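Local coordinates for protein antigen 43 (Escherichia coli, PDB 4KH3) that probably mediates self-association of bacterial cells, driving clumping and biofilm formation as the passenger domain of an autotransporter, at residues R313-N324 against V331-D342; S374-D385 against L392-T403. All coordinates share one frame; numbering follows the deposited sequence.

Interaction 1: residues R313-N324 against V331-D342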
loop_
_atom_site.group_PDB
_atom_site.type_symbol
_atom_site.label_atom_id
_atom_site.label_comp_id
_atom_site.label_asym_id
_atom_site.label_seq_id
_atom_site.Cartn_x
_atom_site.Cartn_y
_atom_site.Cartn_z
ATOM N N ARG A 313 18.440 -5.384 7.567
ATOM C CA ARG A 313 18.804 -4.006 7.879
ATOM C C ARG A 313 17.519 -3.172 8.062
ATOM O O ARG A 313 16.668 -3.113 7.179
ATOM C CB ARG A 313 19.711 -3.445 6.782
ATOM C CG ARG A 313 20.068 -1.989 6.934
ATOM C CD ARG A 313 21.037 -1.763 8.067
ATOM N NE ARG A 313 21.231 -0.337 8.296
ATOM C CZ ARG A 313 21.817 0.179 9.371
ATOM N NH1 ARG A 313 22.271 -0.620 10.330
ATOM N NH2 ARG A 313 21.936 1.501 9.487
ATOM N N VAL A 314 17.346 -2.574 9.233
ATOM C CA VAL A 314 16.142 -1.801 9.490
ATOM C C VAL A 314 16.493 -0.335 9.669
ATOM O O VAL A 314 16.943 0.071 10.741
ATOM C CB VAL A 314 15.405 -2.299 10.733
ATOM C CG1 VAL A 314 14.009 -1.706 10.786
ATOM C CG2 VAL A 314 15.341 -3.828 10.738
ATOM N N ASP A 315 16.286 0.451 8.617
ATOM C CA ASP A 315 16.671 1.855 8.627
ATOM C C ASP A 315 15.505 2.795 8.723
ATOM O O ASP A 315 14.387 2.390 9.009
ATOM C CB ASP A 315 17.468 2.214 7.381
ATOM C CG ASP A 315 18.863 1.699 7.444
ATOM O OD1 ASP A 315 19.242 1.228 8.536
ATOM O OD2 ASP A 315 19.577 1.763 6.422
ATOM N N ASP A 316 15.791 4.061 8.451
ATOM C CA ASP A 316 14.849 5.134 8.686
ATOM C C ASP A 316 13.516 4.879 7.995
ATOM O O ASP A 316 13.433 4.898 6.775
ATOM C CB ASP A 316 15.446 6.464 8.227
ATOM C CG ASP A 316 14.656 7.656 8.736
ATOM O OD1 ASP A 316 13.919 7.497 9.739
ATOM O OD2 ASP A 316 14.770 8.746 8.133
ATOM N N GLY A 317 12.480 4.635 8.789
ATOM C CA GLY A 317 11.160 4.382 8.250
ATOM C C GLY A 317 10.913 2.912 7.964
ATOM O O GLY A 317 9.830 2.533 7.515
ATOM N N GLY A 318 11.917 2.080 8.219
ATOM C CA GLY A 318 11.754 0.644 8.097
ATOM C C GLY A 318 11.140 -0.000 9.332
ATOM O O GLY A 318 11.355 0.453 10.463
ATOM N N THR A 319 10.362 -1.056 9.115
ATOM C CA THR A 319 9.759 -1.804 10.211
ATOM C C THR A 319 10.032 -3.301 10.102
ATOM O O THR A 319 9.772 -3.919 9.065
ATOM C CB THR A 319 8.242 -1.592 10.281
ATOM O OG1 THR A 319 7.974 -0.222 10.575
ATOM C CG2 THR A 319 7.642 -2.444 11.377
ATOM N N LEU A 320 10.574 -3.875 11.172
ATOM C CA LEU A 320 10.723 -5.323 11.268
ATOM C C LEU A 320 9.813 -5.847 12.365
ATOM O O LEU A 320 9.915 -5.433 13.516
ATOM C CB LEU A 320 12.174 -5.710 11.544
ATOM C CG LEU A 320 12.427 -7.205 11.726
ATOM C CD1 LEU A 320 11.974 -7.977 10.495
ATOM C CD2 LEU A 320 13.900 -7.454 12.015
ATOM N N ASP A 321 8.914 -6.747 11.993
ATOM C CA ASP A 321 7.925 -7.285 12.914
ATOM C C ASP A 321 8.123 -8.790 13.075
ATOM O O ASP A 321 7.805 -9.566 12.171
ATOM C CB ASP A 321 6.510 -6.969 12.403
ATOM C CG ASP A 321 5.413 -7.612 13.250
ATOM O OD1 ASP A 321 5.705 -8.123 14.354
ATOM O OD2 ASP A 321 4.244 -7.591 12.814
ATOM N N ILE A 322 8.649 -9.203 14.225
ATOM C CA ILE A 322 8.855 -10.624 14.481
ATOM C C ILE A 322 7.751 -11.178 15.352
ATOM O O ILE A 322 7.638 -10.829 16.524
ATOM C CB ILE A 322 10.208 -10.933 15.132
ATOM C CG1 ILE A 322 11.344 -10.299 14.334
ATOM C CG2 ILE A 322 10.408 -12.445 15.209
ATOM C CD1 ILE A 322 11.889 -9.053 14.966
ATOM N N ARG A 323 6.923 -12.026 14.756
ATOM C CA ARG A 323 5.806 -12.627 15.465
ATOM C C ARG A 323 6.293 -13.633 16.485
ATOM O O ARG A 323 7.467 -14.034 16.489
ATOM C CB ARG A 323 4.872 -13.335 14.488
ATOM C CG ARG A 323 4.272 -12.418 13.445
ATOM C CD ARG A 323 3.351 -11.400 14.077
ATOM N NE ARG A 323 3.134 -10.265 13.188
ATOM C CZ ARG A 323 2.335 -10.281 12.123
ATOM N NH1 ARG A 323 1.662 -11.380 11.794
ATOM N NH2 ARG A 323 2.215 -9.190 11.378
ATOM N N ASN A 324 5.376 -14.032 17.355
ATOM C CA ASN A 324 5.619 -15.125 18.265
ATOM C C ASN A 324 6.016 -16.342 17.450
ATOM O O ASN A 324 5.314 -16.719 16.515
ATOM C CB ASN A 324 4.344 -15.428 19.044
ATOM C CG ASN A 324 4.624 -15.898 20.453
ATOM O OD1 ASN A 324 5.606 -16.602 20.705
ATOM N ND2 ASN A 324 3.766 -15.498 21.389
ATOM N N VAL A 331 20.018 -8.911 13.009
ATOM C CA VAL A 331 19.227 -7.722 12.773
ATOM C C VAL A 331 20.120 -6.500 12.957
ATOM O O VAL A 331 20.849 -6.385 13.934
ATOM C CB VAL A 331 18.046 -7.637 13.747
ATOM C CG1 VAL A 331 17.269 -6.316 13.540
ATOM C CG2 VAL A 331 17.145 -8.848 13.572
ATOM N N SER A 332 20.087 -5.592 12.000
ATOM C CA SER A 332 20.923 -4.408 12.098
ATOM C C SER A 332 20.027 -3.181 12.185
ATOM O O SER A 332 19.544 -2.689 11.170
ATOM C CB SER A 332 21.864 -4.331 10.900
ATOM O OG SER A 332 22.810 -3.304 11.075
ATOM N N MET A 333 19.760 -2.730 13.408
ATOM C CA MET A 333 18.913 -1.568 13.631
ATOM C C MET A 333 19.674 -0.292 13.323
ATOM O O MET A 333 20.779 -0.089 13.824
ATOM C CB MET A 333 18.436 -1.524 15.074
ATOM C CG MET A 333 17.687 -2.749 15.486
ATOM S SD MET A 333 16.242 -2.995 14.444
ATOM C CE MET A 333 15.316 -1.498 14.801
ATOM N N GLY A 334 19.077 0.557 12.491
ATOM C CA GLY A 334 19.630 1.865 12.191
ATOM C C GLY A 334 18.750 2.982 12.727
ATOM O O GLY A 334 17.616 2.745 13.177
ATOM N N ASN A 335 19.265 4.207 12.685
ATOM C CA ASN A 335 18.474 5.360 13.100
ATOM C C ASN A 335 17.155 5.448 12.347
ATOM O O ASN A 335 17.126 5.411 11.116
ATOM C CB ASN A 335 19.277 6.649 12.935
ATOM C CG ASN A 335 20.401 6.756 13.941
ATOM O OD1 ASN A 335 20.207 6.488 15.134
ATOM N ND2 ASN A 335 21.590 7.127 13.469
ATOM N N GLY A 336 16.066 5.551 13.098
ATOM C CA GLY A 336 14.741 5.640 12.521
ATOM C C GLY A 336 14.088 4.283 12.325
ATOM O O GLY A 336 12.915 4.201 11.953
ATOM N N GLY A 337 14.846 3.217 12.575
ATOM C CA GLY A 337 14.328 1.869 12.427
ATOM C C GLY A 337 13.357 1.491 13.523
ATOM O O GLY A 337 13.516 1.905 14.670
ATOM N N VAL A 338 12.351 0.697 13.170
ATOM C CA VAL A 338 11.308 0.304 14.115
ATOM C C VAL A 338 11.284 -1.215 14.334
ATOM O O VAL A 338 11.416 -1.992 13.385
ATOM C CB VAL A 338 9.932 0.771 13.626
ATOM C CG1 VAL A 338 8.820 0.022 14.336
ATOM C CG2 VAL A 338 9.786 2.268 13.821
ATOM N N LEU A 339 11.128 -1.632 15.589
ATOM C CA LEU A 339 11.110 -3.048 15.915
ATOM C C LEU A 339 9.829 -3.433 16.649
ATOM O O LEU A 339 9.446 -2.797 17.623
ATOM C CB LEU A 339 12.337 -3.407 16.747
ATOM C CG LEU A 339 12.454 -4.861 17.224
ATOM C CD1 LEU A 339 12.855 -5.788 16.095
ATOM C CD2 LEU A 339 13.447 -4.970 18.365
ATOM N N LEU A 340 9.157 -4.465 16.155
ATOM C CA LEU A 340 7.994 -5.040 16.825
ATOM C C LEU A 340 8.305 -6.499 17.120
ATOM O O LEU A 340 8.497 -7.297 16.208
ATOM C CB LEU A 340 6.755 -4.970 15.925
ATOM C CG LEU A 340 6.402 -3.621 15.298
ATOM C CD1 LEU A 340 5.180 -3.756 14.407
ATOM C CD2 LEU A 340 6.156 -2.593 16.379
ATOM N N ALA A 341 8.358 -6.860 18.390
ATOM C CA ALA A 341 8.705 -8.222 18.749
ATOM C C ALA A 341 7.983 -8.609 20.023
ATOM O O ALA A 341 7.514 -7.744 20.750
ATOM C CB ALA A 341 10.217 -8.339 18.934
ATOM N N ASP A 342 7.874 -9.904 20.296
ATOM C CA ASP A 342 7.478 -10.330 21.637
ATOM C C ASP A 342 8.476 -11.315 22.227
ATOM O O ASP A 342 9.386 -11.773 21.542
ATOM C CB ASP A 342 6.049 -10.873 21.688
ATOM C CG ASP A 342 5.843 -12.050 20.783
ATOM O OD1 ASP A 342 5.564 -11.815 19.588
ATOM O OD2 ASP A 342 5.949 -13.200 21.264
HETATM O O HOH W 1 4.829 -9.700 17.967
#
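Thr319 to Ile322 and Val338 to Asp342 run side by side as parallel strands, their axes 4.7 Å apart and only 4° off parallel. They belong to successive rungs of a right-handed parallel beta-helix, the fold of most autotransporter passenger domains. Backbone bonds alternate across the ladder, as from Leu320 N to Val338 O (3.0 Å). A shorter ladder pairs Arg313 and Val314 with Ser332 and Met333. Between the ladders each rung makes a type II turn, Asp315 to Gly318 over Gly334 to Gly337. The turns are joined by a hydrogen bond: Gly317 N donates to Gly336 O (3.2 Å), from above the carbonyl plane.

Val314, Leu320, Met333 and Leu339 point to the inside of the coil. Leu320 and Val331 meet tip to tip, with Leu320 CD2 3.9 Å from Val331 CG2. Ile322 CD1 packs at 3.6 Å on Leu339 CD1. The bend at chi2 of Met333 brings SD beside Val314 CB. On the other face of the sheet Thr319 lies alongside Val338. Leu340 CD1 sits by the CB and CG of Asp321. The OD2 of Asp321 is gripped by NE and NH2 of Arg323, both from the same face of the carboxylate.

Arg313 runs out over the next rung, with Gly334 CA over one face of its guanidinium. Nearby, Asp315 OD2 forms a salt bridge with Arg279. At the guanidinium edge, Arg313 NH1 donates to Ser332 OG at 2.8 Å, only 5° out of the plane, though the bond is bent to 141° at the hydrogen.

Interaction 2: residues S374-D385 against L392-T403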
loop_
_atom_site.group_PDB
_atom_site.type_symbol
_atom_site.label_atom_id
_atom_site.label_comp_id
_atom_site.label_asym_id
_atom_site.label_seq_id
_atom_site.Cartn_x
_atom_site.Cartn_y
_atom_site.Cartn_z
ATOM N N SER A 374 7.808 -1.530 19.530
ATOM C CA SER A 374 7.056 -2.085 20.648
ATOM C C SER A 374 7.446 -3.531 20.958
ATOM O O SER A 374 7.702 -4.321 20.056
ATOM C CB SER A 374 5.547 -1.955 20.418
ATOM O OG SER A 374 5.097 -2.858 19.424
ATOM N N PHE A 375 7.496 -3.857 22.245
ATOM C CA PHE A 375 7.836 -5.197 22.707
ATOM C C PHE A 375 6.737 -5.676 23.629
ATOM O O PHE A 375 6.173 -4.892 24.393
ATOM C CB PHE A 375 9.169 -5.177 23.449
ATOM C CG PHE A 375 9.577 -6.507 24.022
ATOM C CD1 PHE A 375 10.103 -7.498 23.209
ATOM C CD2 PHE A 375 9.457 -6.759 25.378
ATOM C CE1 PHE A 375 10.495 -8.716 23.743
ATOM C CE2 PHE A 375 9.847 -7.972 25.915
ATOM C CZ PHE A 375 10.365 -8.951 25.098
ATOM N N THR A 376 6.399 -6.953 23.531
ATOM C CA THR A 376 5.398 -7.527 24.413
ATOM C C THR A 376 6.059 -8.618 25.246
ATOM O O THR A 376 6.647 -9.552 24.710
ATOM C CB THR A 376 4.201 -8.081 23.630
ATOM O OG1 THR A 376 3.723 -7.082 22.726
ATOM C CG2 THR A 376 3.071 -8.486 24.570
ATOM N N LEU A 377 6.001 -8.471 26.562
ATOM C CA LEU A 377 6.575 -9.463 27.457
ATOM C C LEU A 377 5.485 -10.421 27.889
ATOM O O LEU A 377 4.547 -10.028 28.586
ATOM C CB LEU A 377 7.170 -8.789 28.681
ATOM C CG LEU A 377 7.760 -9.742 29.707
ATOM C CD1 LEU A 377 8.954 -10.450 29.104
ATOM C CD2 LEU A 377 8.147 -8.983 30.967
ATOM N N ASN A 378 5.604 -11.676 27.468
ATOM C CA ASN A 378 4.622 -12.700 27.826
ATOM C C ASN A 378 4.755 -13.201 29.267
ATOM O O ASN A 378 5.813 -13.072 29.887
ATOM C CB ASN A 378 4.692 -13.876 26.849
ATOM C CG ASN A 378 4.407 -13.459 25.420
ATOM O OD1 ASN A 378 3.602 -12.560 25.173
ATOM N ND2 ASN A 378 5.071 -14.108 24.472
ATOM N N ALA A 379 3.661 -13.752 29.792
ATOM C CA ALA A 379 3.667 -14.387 31.108
ATOM C C ALA A 379 4.804 -15.398 31.214
ATOM O O ALA A 379 5.050 -16.169 30.285
ATOM C CB ALA A 379 2.325 -15.064 31.375
ATOM N N GLY A 380 5.514 -15.371 32.334
ATOM C CA GLY A 380 6.572 -16.332 32.580
ATOM C C GLY A 380 7.922 -15.926 32.025
ATOM O O GLY A 380 8.936 -16.573 32.299
ATOM N N ASP A 381 7.952 -14.847 31.251
ATOM C CA ASP A 381 9.212 -14.418 30.644
ATOM C C ASP A 381 9.948 -13.301 31.403
ATOM O O ASP A 381 9.450 -12.756 32.383
ATOM C CB ASP A 381 9.003 -14.074 29.168
ATOM C CG ASP A 381 8.623 -15.292 28.340
ATOM O OD1 ASP A 381 9.050 -16.405 28.711
ATOM O OD2 ASP A 381 7.901 -15.147 27.333
ATOM N N THR A 382 11.153 -12.988 30.950
ATOM C CA THR A 382 11.985 -11.996 31.602
ATOM C C THR A 382 12.617 -11.040 30.585
ATOM O O THR A 382 13.182 -11.468 29.586
ATOM C CB THR A 382 13.092 -12.684 32.429
ATOM O OG1 THR A 382 12.502 -13.345 33.554
ATOM C CG2 THR A 382 14.143 -11.676 32.911
ATOM N N ALA A 383 12.512 -9.742 30.844
ATOM C CA ALA A 383 13.198 -8.750 30.033
ATOM C C ALA A 383 14.222 -8.030 30.895
ATOM O O ALA A 383 13.879 -7.455 31.929
ATOM C CB ALA A 383 12.203 -7.763 29.439
ATOM N N THR A 384 15.475 -8.051 30.456
ATOM C CA THR A 384 16.585 -7.554 31.251
ATOM C C THR A 384 17.268 -6.386 30.573
ATOM O O THR A 384 17.630 -6.470 29.405
ATOM C CB THR A 384 17.638 -8.672 31.467
ATOM O OG1 THR A 384 17.024 -9.775 32.139
ATOM C CG2 THR A 384 18.816 -8.170 32.298
ATOM N N ASP A 385 17.449 -5.300 31.320
ATOM C CA ASP A 385 18.165 -4.122 30.836
ATOM C C ASP A 385 17.499 -3.457 29.633
ATOM O O ASP A 385 18.178 -2.871 28.779
ATOM C CB ASP A 385 19.629 -4.459 30.528
ATOM C CG ASP A 385 20.446 -4.704 31.783
ATOM O OD1 ASP A 385 20.176 -4.047 32.807
ATOM O OD2 ASP A 385 21.358 -5.553 31.754
ATOM N N LEU A 392 7.021 1.667 23.159
ATOM C CA LEU A 392 5.999 1.013 23.962
ATOM C C LEU A 392 6.491 -0.350 24.440
ATOM O O LEU A 392 7.092 -1.104 23.688
ATOM C CB LEU A 392 4.706 0.856 23.158
ATOM C CG LEU A 392 3.589 0.022 23.784
ATOM C CD1 LEU A 392 3.099 0.659 25.081
ATOM C CD2 LEU A 392 2.434 -0.160 22.792
ATOM N N PHE A 393 6.241 -0.645 25.707
ATOM C CA PHE A 393 6.545 -1.943 26.281
ATOM C C PHE A 393 5.277 -2.399 26.955
ATOM O O PHE A 393 4.732 -1.694 27.806
ATOM C CB PHE A 393 7.664 -1.808 27.312
ATOM C CG PHE A 393 8.202 -3.119 27.818
ATOM C CD1 PHE A 393 7.387 -4.012 28.509
ATOM C CD2 PHE A 393 9.535 -3.438 27.643
ATOM C CE1 PHE A 393 7.889 -5.204 28.996
ATOM C CE2 PHE A 393 10.044 -4.628 28.127
ATOM C CZ PHE A 393 9.218 -5.512 28.805
ATOM N N THR A 394 4.797 -3.568 26.556
ATOM C CA THR A 394 3.602 -4.156 27.140
ATOM C C THR A 394 3.998 -5.453 27.834
ATOM O O THR A 394 4.781 -6.242 27.301
ATOM C CB THR A 394 2.543 -4.457 26.068
ATOM O OG1 THR A 394 2.250 -3.259 25.341
ATOM C CG2 THR A 394 1.259 -4.991 26.705
ATOM N N ALA A 395 3.477 -5.663 29.035
ATOM C CA ALA A 395 3.766 -6.876 29.778
ATOM C C ALA A 395 2.468 -7.541 30.227
ATOM O O ALA A 395 1.651 -6.925 30.905
ATOM C CB ALA A 395 4.663 -6.571 30.965
ATOM N N ARG A 396 2.282 -8.797 29.837
ATOM C CA ARG A 396 1.102 -9.553 30.229
ATOM C C ARG A 396 1.398 -10.326 31.509
ATOM O O ARG A 396 0.530 -10.992 32.075
ATOM C CB ARG A 396 0.676 -10.493 29.099
ATOM C CG ARG A 396 0.539 -9.788 27.753
ATOM C CD ARG A 396 -0.546 -10.413 26.897
ATOM N NE ARG A 396 -0.210 -11.778 26.512
ATOM C CZ ARG A 396 0.123 -12.147 25.279
ATOM N NH1 ARG A 396 0.151 -11.250 24.299
ATOM N NH2 ARG A 396 0.419 -13.416 25.023
ATOM N N GLY A 397 2.642 -10.214 31.959
ATOM C CA GLY A 397 3.090 -10.804 33.205
ATOM C C GLY A 397 4.601 -10.707 33.231
ATOM O O GLY A 397 5.166 -9.699 32.806
ATOM N N GLY A 398 5.263 -11.749 33.718
ATOM C CA GLY A 398 6.708 -11.824 33.615
ATOM C C GLY A 398 7.492 -10.941 34.566
ATOM O O GLY A 398 6.958 -10.439 35.559
ATOM N N THR A 399 8.773 -10.752 34.252
ATOM C CA THR A 399 9.689 -10.068 35.154
ATOM C C THR A 399 10.549 -9.064 34.421
ATOM O O THR A 399 11.096 -9.367 33.360
ATOM C CB THR A 399 10.643 -11.071 35.853
ATOM O OG1 THR A 399 9.887 -12.002 36.637
ATOM C CG2 THR A 399 11.651 -10.341 36.741
ATOM N N LEU A 400 10.678 -7.875 35.003
ATOM C CA LEU A 400 11.630 -6.882 34.539
ATOM C C LEU A 400 12.873 -7.037 35.390
ATOM O O LEU A 400 12.776 -7.180 36.606
ATOM C CB LEU A 400 11.055 -5.473 34.707
ATOM C CG LEU A 400 9.751 -5.248 33.953
ATOM C CD1 LEU A 400 9.125 -3.900 34.307
ATOM C CD2 LEU A 400 9.987 -5.384 32.448
ATOM N N ALA A 401 14.041 -7.005 34.762
ATOM C CA ALA A 401 15.280 -7.249 35.484
ATOM C C ALA A 401 16.402 -6.346 34.995
ATOM O O ALA A 401 16.283 -5.700 33.950
ATOM C CB ALA A 401 15.670 -8.703 35.369
ATOM N N GLY A 402 17.495 -6.300 35.751
ATOM C CA GLY A 402 18.568 -5.360 35.462
ATOM C C GLY A 402 18.067 -3.937 35.631
ATOM O O GLY A 402 17.345 -3.617 36.578
ATOM N N THR A 403 18.439 -3.070 34.704
ATOM C CA THR A 403 17.978 -1.693 34.755
ATOM C C THR A 403 16.984 -1.434 33.627
ATOM O O THR A 403 17.362 -1.343 32.460
ATOM C CB THR A 403 19.154 -0.704 34.654
ATOM O OG1 THR A 403 20.085 -0.947 35.716
ATOM C CG2 THR A 403 18.651 0.713 34.756
HETATM O O HOH W 2 3.892 -3.633 22.967
HETATM O O HOH W 3 1.256 -14.347 28.136
HETATM O O HOH W 4 4.092 -14.120 35.045
HETATM O O HOH W 5 8.382 -14.351 34.835
HETATM O O HOH W 6 21.719 -3.601 34.757
#
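Phe375 and Phe393 lie side by side on neighbouring rungs of the beta-helix and point the same way into its interior. The rings form an offset edge-to-face pair, with centroids 5.2 Å apart and planes at 60°. The edge of Phe375 leads: CD2 stands 3.5 Å from Phe393 CE2, over the ring face but toward its rim. Ala383 CB touches the edge of the Phe393 ring at CZ (3.8 Å). Leu377 CB meets the same ring at CE1. With CG anti to the backbone N (chi1 178°), Leu377 extends inward and sets CD2 near Gly397 O and Leu400 CD2.

Parallel ladders hold these groups in place, 374-377 on 392-395 and 382-384 on 399-401. The register slips by one residue between them, where the type II turn from Asn378 to Asp381 faces the connection Arg396 to Gly398, one residue shorter.

On the outer face, Thr382 and Thr399 stand alongside each other, OG1 of the first 3.7 Å from CB of the second. Asn378 OD1 lies over one face of the Arg396 guanidinium, 3.3 Å from NH2, at a poor angle for a hydrogen bond. Asp385 OD1 takes a straight bond from Thr403 N (2.8 Å, 172°).

Inside, then, ring packing and backbone bonds carry the contact. The threonine face also holds Leu392 and Ala401, so side chains there meet mostly by van der Waals contact or through water.

Interactions 1 and 2 follow in series along one beta-helix, with centres about 18 Å apart. They join directly: strand 338-342 of the first neighbours strand 374-377 of the second, with probable hydrogen bonds from Ser374 N to Leu339 O and from Thr376 N to Ala341 O. Each is partly buried, with an apolar inner face and a mixed outer one. The interior of interaction 1 is aliphatic with one methionine, whereas interaction 2 stacks two phenylalanines. Outside, interaction 1 has an arginine–aspartate pair within one segment and an arginine–serine bond across; interaction 2 has threonines and bridging waters. The ladders of interaction 1 keep one offset, while those of interaction 2 differ by one residue.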